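Local coordinates for RedY-like protein (Hahella chejuensis, PDB 2JDJ) that probably takes part in the biosynthesis of the red pigment prodigiosin, as a dimeric alpha-beta barrel protein whose exact biochemical role remains uncertain, at residues Glu2-Lys7 and Val90-Gly95; Arg39-Arg44 and Val56-Ile61. All blocks are in the same frame, centred on the assembly; numbering follows the deposited sequence.

Both contacts are pairings of neighbouring antiparallel strands in one four-stranded sheet, whose order 37-44, 55-61, 2-10, 87-97 is that of a ferredoxin-like fold. Contact 1 joins the first and last strands of this sheet along the chain; contact 2, the hairpin of strands 37-44 and 55-61, is nested within the loop that contact 1 closes. Their centres lie about 9 Å apart, and the adjoining strands 2-10 and 55-61 fasten them together: Ile59 N lies 2.7 Å from Ile4 O, and His6 ND1 2.6 Å from Glu57 OE2. One sheet face carries helices, while the other meets the second subunit, consistent with a dimeric alpha-beta barrel.

Contact 1 of 2, residues Glu2-Lys7 and Val90-Gly95; sequences ETIIHK and VEELAG
Lys7 NZ is gripped by two carboxylates on the face where the subunits meet: Glu91 OE1 across the strand pair, at 2.6 Å, and Glu91 of the second subunit. The two strands form an antiparallel pair in the sheet of a dimeric alpha-beta barrel, regular from Thr3-Gly95 to Ile5-Leu93 and then broken by a classic beta bulge: Val90 and Glu91 together face Lys7. Val90 N takes over the bond to Lys7 O, at 2.9 Å, and Glu91 N is left buried without a partner. Opposite charges on long, flexible chains can meet here, their aliphatic parts packing on the way, Lys7 CD 3.7 Å from Glu91 CB. With CG opposite the carbonyl carbon (chi1 -67°), Lys7 rises from the sheet together with Glu91 and meets OE1 nearly end-on to its C-O bond. Each Glu91 OE2 also bonds Lys7 of the other subunit, so the charges probably offset one another.

Leu93 and Ile5 add apolar bulk to the same face, their CB atoms 4.2 Å apart, and both side chains pack on the second subunit. Their backbones exchange two bonds, the shorter from Ile5 N to Leu93 O at 2.7 Å.

On the other face Ile4, with small Ala94 as its partner, packs against helix 64-71. Glu92 lies alongside His6 there, its carboxylate plane turned 62° from the ring. Both have stronger partners: Glu92 OE2 forms a salt bridge with Arg64, and His6 ND1 bonds Glu57. They share a weak 3.3 Å hydrogen bond, from His6 NE2 to Glu92 OE1 at the ring edge.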
# COMPACT_ATOMS: atom_id res chain seq x y z
N GLU A 2 4.61 -8.61 6.22
CA GLU A 2 4.76 -8.34 4.80
C GLU A 2 3.51 -7.69 4.23
O GLU A 2 2.44 -7.77 4.82
CB GLU A 2 5.12 -9.62 4.06
CG GLU A 2 6.39 -10.26 4.61
CD GLU A 2 7.01 -11.25 3.68
OE1 GLU A 2 7.17 -10.91 2.48
OE2 GLU A 2 7.34 -12.37 4.16
N THR A 3 3.69 -7.04 3.08
CA THR A 3 2.64 -6.30 2.42
C THR A 3 2.65 -6.69 0.97
O THR A 3 3.71 -6.79 0.36
CB THR A 3 2.84 -4.79 2.56
OG1 THR A 3 2.65 -4.42 3.93
CG2 THR A 3 1.85 -4.01 1.69
N ILE A 4 1.46 -6.96 0.45
CA ILE A 4 1.26 -7.22 -0.96
C ILE A 4 0.32 -6.15 -1.48
O ILE A 4 -0.70 -5.87 -0.86
CB ILE A 4 0.65 -8.62 -1.20
CG1 ILE A 4 1.57 -9.72 -0.65
CG2 ILE A 4 0.35 -8.83 -2.69
CD1 ILE A 4 0.91 -11.08 -0.56
N ILE A 5 0.67 -5.55 -2.62
CA ILE A 5 -0.10 -4.48 -3.22
C ILE A 5 -0.38 -4.89 -4.66
O ILE A 5 0.53 -5.34 -5.36
CB ILE A 5 0.70 -3.15 -3.19
CG1 ILE A 5 0.85 -2.67 -1.74
CG2 ILE A 5 0.02 -2.05 -4.05
CD1 ILE A 5 1.96 -1.62 -1.54
N HIS A 6 -1.64 -4.78 -5.08
CA HIS A 6 -2.02 -5.05 -6.48
C HIS A 6 -2.62 -3.82 -7.17
O HIS A 6 -3.41 -3.11 -6.58
CB HIS A 6 -3.08 -6.16 -6.58
CG HIS A 6 -2.63 -7.48 -6.05
ND1 HIS A 6 -3.30 -8.15 -5.06
CD2 HIS A 6 -1.57 -8.27 -6.38
CE1 HIS A 6 -2.68 -9.29 -4.79
NE2 HIS A 6 -1.64 -9.39 -5.59
N LYS A 7 -2.25 -3.60 -8.43
CA LYS A 7 -2.97 -2.68 -9.28
C LYS A 7 -4.05 -3.55 -9.88
O LYS A 7 -3.77 -4.69 -10.31
CB LYS A 7 -2.08 -2.14 -10.40
CG LYS A 7 -0.95 -1.24 -9.90
CD LYS A 7 -0.10 -0.80 -11.05
CE LYS A 7 0.84 0.35 -10.66
NZ LYS A 7 1.80 0.56 -11.81
N VAL A 90 -2.96 -6.40 -12.56
CA VAL A 90 -2.05 -6.03 -13.65
C VAL A 90 -0.61 -5.76 -13.15
O VAL A 90 0.31 -5.57 -13.94
CB VAL A 90 -2.62 -4.83 -14.50
CG1 VAL A 90 -3.96 -5.24 -15.17
CG2 VAL A 90 -2.86 -3.58 -13.66
N GLU A 91 -0.44 -5.68 -11.84
CA GLU A 91 0.88 -5.58 -11.25
C GLU A 91 0.78 -6.01 -9.81
O GLU A 91 -0.23 -5.78 -9.15
CB GLU A 91 1.46 -4.17 -11.37
CG GLU A 91 2.94 -4.11 -10.93
CD GLU A 91 3.58 -2.75 -11.11
OE1 GLU A 91 2.93 -1.82 -11.63
OE2 GLU A 91 4.76 -2.59 -10.74
N GLU A 92 1.83 -6.68 -9.33
CA GLU A 92 1.97 -6.96 -7.91
C GLU A 92 3.26 -6.34 -7.40
O GLU A 92 4.30 -6.49 -8.03
CB GLU A 92 2.01 -8.47 -7.66
CG GLU A 92 2.22 -8.78 -6.18
CD GLU A 92 2.22 -10.27 -5.89
OE1 GLU A 92 1.22 -10.95 -6.20
OE2 GLU A 92 3.23 -10.73 -5.32
N LEU A 93 3.18 -5.64 -6.27
CA LEU A 93 4.34 -5.14 -5.53
C LEU A 93 4.28 -5.84 -4.17
O LEU A 93 3.18 -6.04 -3.63
CB LEU A 93 4.26 -3.63 -5.28
CG LEU A 93 4.27 -2.56 -6.39
CD1 LEU A 93 3.01 -2.54 -7.23
CD2 LEU A 93 4.45 -1.19 -5.78
N ALA A 94 5.43 -6.21 -3.62
CA ALA A 94 5.48 -6.89 -2.33
C ALA A 94 6.77 -6.56 -1.58
O ALA A 94 7.83 -6.41 -2.19
CB ALA A 94 5.35 -8.41 -2.52
N GLY A 95 6.69 -6.47 -0.26
CA GLY A 95 7.89 -6.34 0.55
C GLY A 95 7.68 -6.73 1.99
O GLY A 95 6.55 -6.93 2.45

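Contact 2 of 2, residues Arg39-Arg44 and Val56-Ile61; sequences RFDVHR and VEVIKI
Val58 packs against a histidine-carboxylate pair on the facing strand: His43 NE2 donates to Asp41 OD2 at 2.7 Å, two residues back on the same face. The oxygen lies close to the imidazole plane, approached on its anti side, somewhat out of the carboxylate plane. Val58 CB, 3.6 Å from Asp41 OD2, and Val58 CG2, 3.9 Å from His43 NE2, give the bonded pair an apolar neighbour. The other oxygen, Asp41 OD1, accepts from a water that also donates to Val58 O, which satisfies both.

In this antiparallel hairpin Arg39, Asp41 and His43 pair with Lys60, Val58 and Val56 through two backbone bonds each, as from Val58 N to Asp41 O at 2.9 Å. Arg39 and Lys60 run together through their aliphatic parts, CB to CB 3.8 Å, while their like-charged ends stay apart.

On the reverse face Phe40 lies along Ile59, its CD1 3.7 Å from Ile59 CG1. Glu57 OE1 comes to the ring edge, 3.4 Å from Phe40 CZ, where slightly positive hydrogens probably favour an oxygen. A chi1 of 77° swings Glu57 to that edge; its OE2 bonds His6 and a glycerol, probably from the crystallisation liquor.

Helix 16-30 packs on the face of Phe40 and Val42, and its Tyr28 OH bonds to Val42 N. Strand 2-10 flanks 56-61, while 39-44 pairs with the second subunit, carrying the sheet across the interface.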
# COMPACT_ATOMS: atom_id res chain seq x y z
N ARG A 39 -4.36 -6.71 7.79
CA ARG A 39 -5.06 -5.51 7.31
C ARG A 39 -5.30 -5.68 5.83
O ARG A 39 -4.48 -6.27 5.12
CB ARG A 39 -4.23 -4.25 7.50
CG ARG A 39 -3.84 -3.91 8.90
CD ARG A 39 -3.18 -2.55 8.95
NE ARG A 39 -4.14 -1.47 8.80
CZ ARG A 39 -4.88 -0.98 9.80
NH1 ARG A 39 -5.72 0.01 9.58
NH2 ARG A 39 -4.75 -1.49 11.03
N PHE A 40 -6.44 -5.19 5.37
CA PHE A 40 -6.77 -5.20 3.96
C PHE A 40 -7.63 -4.00 3.64
O PHE A 40 -8.56 -3.70 4.38
CB PHE A 40 -7.51 -6.47 3.59
CG PHE A 40 -7.96 -6.52 2.17
CD1 PHE A 40 -7.03 -6.62 1.13
CD2 PHE A 40 -9.31 -6.46 1.86
CE1 PHE A 40 -7.44 -6.67 -0.17
CE2 PHE A 40 -9.74 -6.50 0.54
CZ PHE A 40 -8.80 -6.61 -0.48
N ASP A 41 -7.29 -3.30 2.56
CA ASP A 41 -8.09 -2.18 2.09
C ASP A 41 -7.89 -1.92 0.60
O ASP A 41 -6.83 -2.22 0.06
CB ASP A 41 -7.86 -0.91 2.92
CG ASP A 41 -6.42 -0.73 3.38
OD1 ASP A 41 -6.13 -0.98 4.58
OD2 ASP A 41 -5.59 -0.29 2.54
N VAL A 42 -8.94 -1.39 -0.03
CA VAL A 42 -8.95 -1.15 -1.47
C VAL A 42 -9.18 0.34 -1.70
O VAL A 42 -9.86 0.99 -0.90
CB VAL A 42 -10.04 -2.01 -2.17
CG1 VAL A 42 -10.09 -1.71 -3.65
CG2 VAL A 42 -9.74 -3.51 -1.95
N HIS A 43 -8.60 0.88 -2.79
CA HIS A 43 -8.58 2.31 -3.05
C HIS A 43 -8.83 2.60 -4.50
O HIS A 43 -8.21 1.97 -5.35
CB HIS A 43 -7.23 2.89 -2.63
CG HIS A 43 -6.80 2.40 -1.29
ND1 HIS A 43 -7.14 3.03 -0.12
CD2 HIS A 43 -6.13 1.27 -0.94
CE1 HIS A 43 -6.68 2.33 0.90
NE2 HIS A 43 -6.05 1.27 0.43
N ARG A 44 -9.72 3.57 -4.75
CA ARG A 44 -10.14 3.93 -6.11
C ARG A 44 -9.16 4.93 -6.66
O ARG A 44 -9.15 6.07 -6.22
CB ARG A 44 -11.53 4.58 -6.08
CG ARG A 44 -12.15 4.86 -7.47
CD ARG A 44 -13.47 5.66 -7.33
NE ARG A 44 -14.32 5.12 -6.26
CZ ARG A 44 -14.47 5.67 -5.05
NH1 ARG A 44 -15.25 5.08 -4.16
NH2 ARG A 44 -13.82 6.78 -4.72
N VAL A 56 -6.34 0.08 -6.37
CA VAL A 56 -5.17 -0.47 -5.74
C VAL A 56 -5.63 -1.16 -4.46
O VAL A 56 -6.42 -0.59 -3.70
CB VAL A 56 -4.17 0.65 -5.33
CG1 VAL A 56 -2.96 0.01 -4.68
CG2 VAL A 56 -3.74 1.48 -6.54
N GLU A 57 -5.14 -2.37 -4.21
CA GLU A 57 -5.41 -2.99 -2.92
C GLU A 57 -4.10 -3.17 -2.15
O GLU A 57 -3.05 -3.43 -2.76
CB GLU A 57 -6.20 -4.29 -3.06
CG GLU A 57 -5.41 -5.51 -3.53
CD GLU A 57 -6.30 -6.73 -3.86
OE1 GLU A 57 -7.52 -6.72 -3.59
OE2 GLU A 57 -5.76 -7.70 -4.41
N VAL A 58 -4.18 -3.01 -0.83
CA VAL A 58 -3.06 -3.13 0.08
C VAL A 58 -3.37 -4.26 1.07
O VAL A 58 -4.34 -4.19 1.83
CB VAL A 58 -2.79 -1.79 0.84
CG1 VAL A 58 -1.51 -1.90 1.70
CG2 VAL A 58 -2.66 -0.62 -0.16
N ILE A 59 -2.57 -5.32 1.04
CA ILE A 59 -2.78 -6.46 1.92
C ILE A 59 -1.59 -6.57 2.86
O ILE A 59 -0.47 -6.82 2.41
CB ILE A 59 -2.90 -7.80 1.17
CG1 ILE A 59 -3.72 -7.67 -0.12
CG2 ILE A 59 -3.44 -8.88 2.10
CD1 ILE A 59 -3.55 -8.83 -1.08
N LYS A 60 -1.84 -6.37 4.15
CA LYS A 60 -0.82 -6.57 5.17
C LYS A 60 -1.00 -7.98 5.75
O LYS A 60 -2.10 -8.34 6.20
CB LYS A 60 -0.91 -5.49 6.26
CG LYS A 60 0.19 -5.59 7.32
CD LYS A 60 0.17 -4.43 8.32
CE LYS A 60 1.24 -3.39 8.01
NZ LYS A 60 1.40 -2.39 9.10
N ILE A 61 0.08 -8.78 5.72
CA ILE A 61 0.03 -10.18 6.15
C ILE A 61 1.13 -10.52 7.16
O ILE A 61 2.18 -9.86 7.21
CB ILE A 61 0.16 -11.18 4.97
CG1 ILE A 61 1.41 -10.87 4.13
CG2 ILE A 61 -1.13 -11.21 4.10
CD1 ILE A 61 1.65 -11.85 2.97
O HOH W 1 -3.75 -2.68 4.53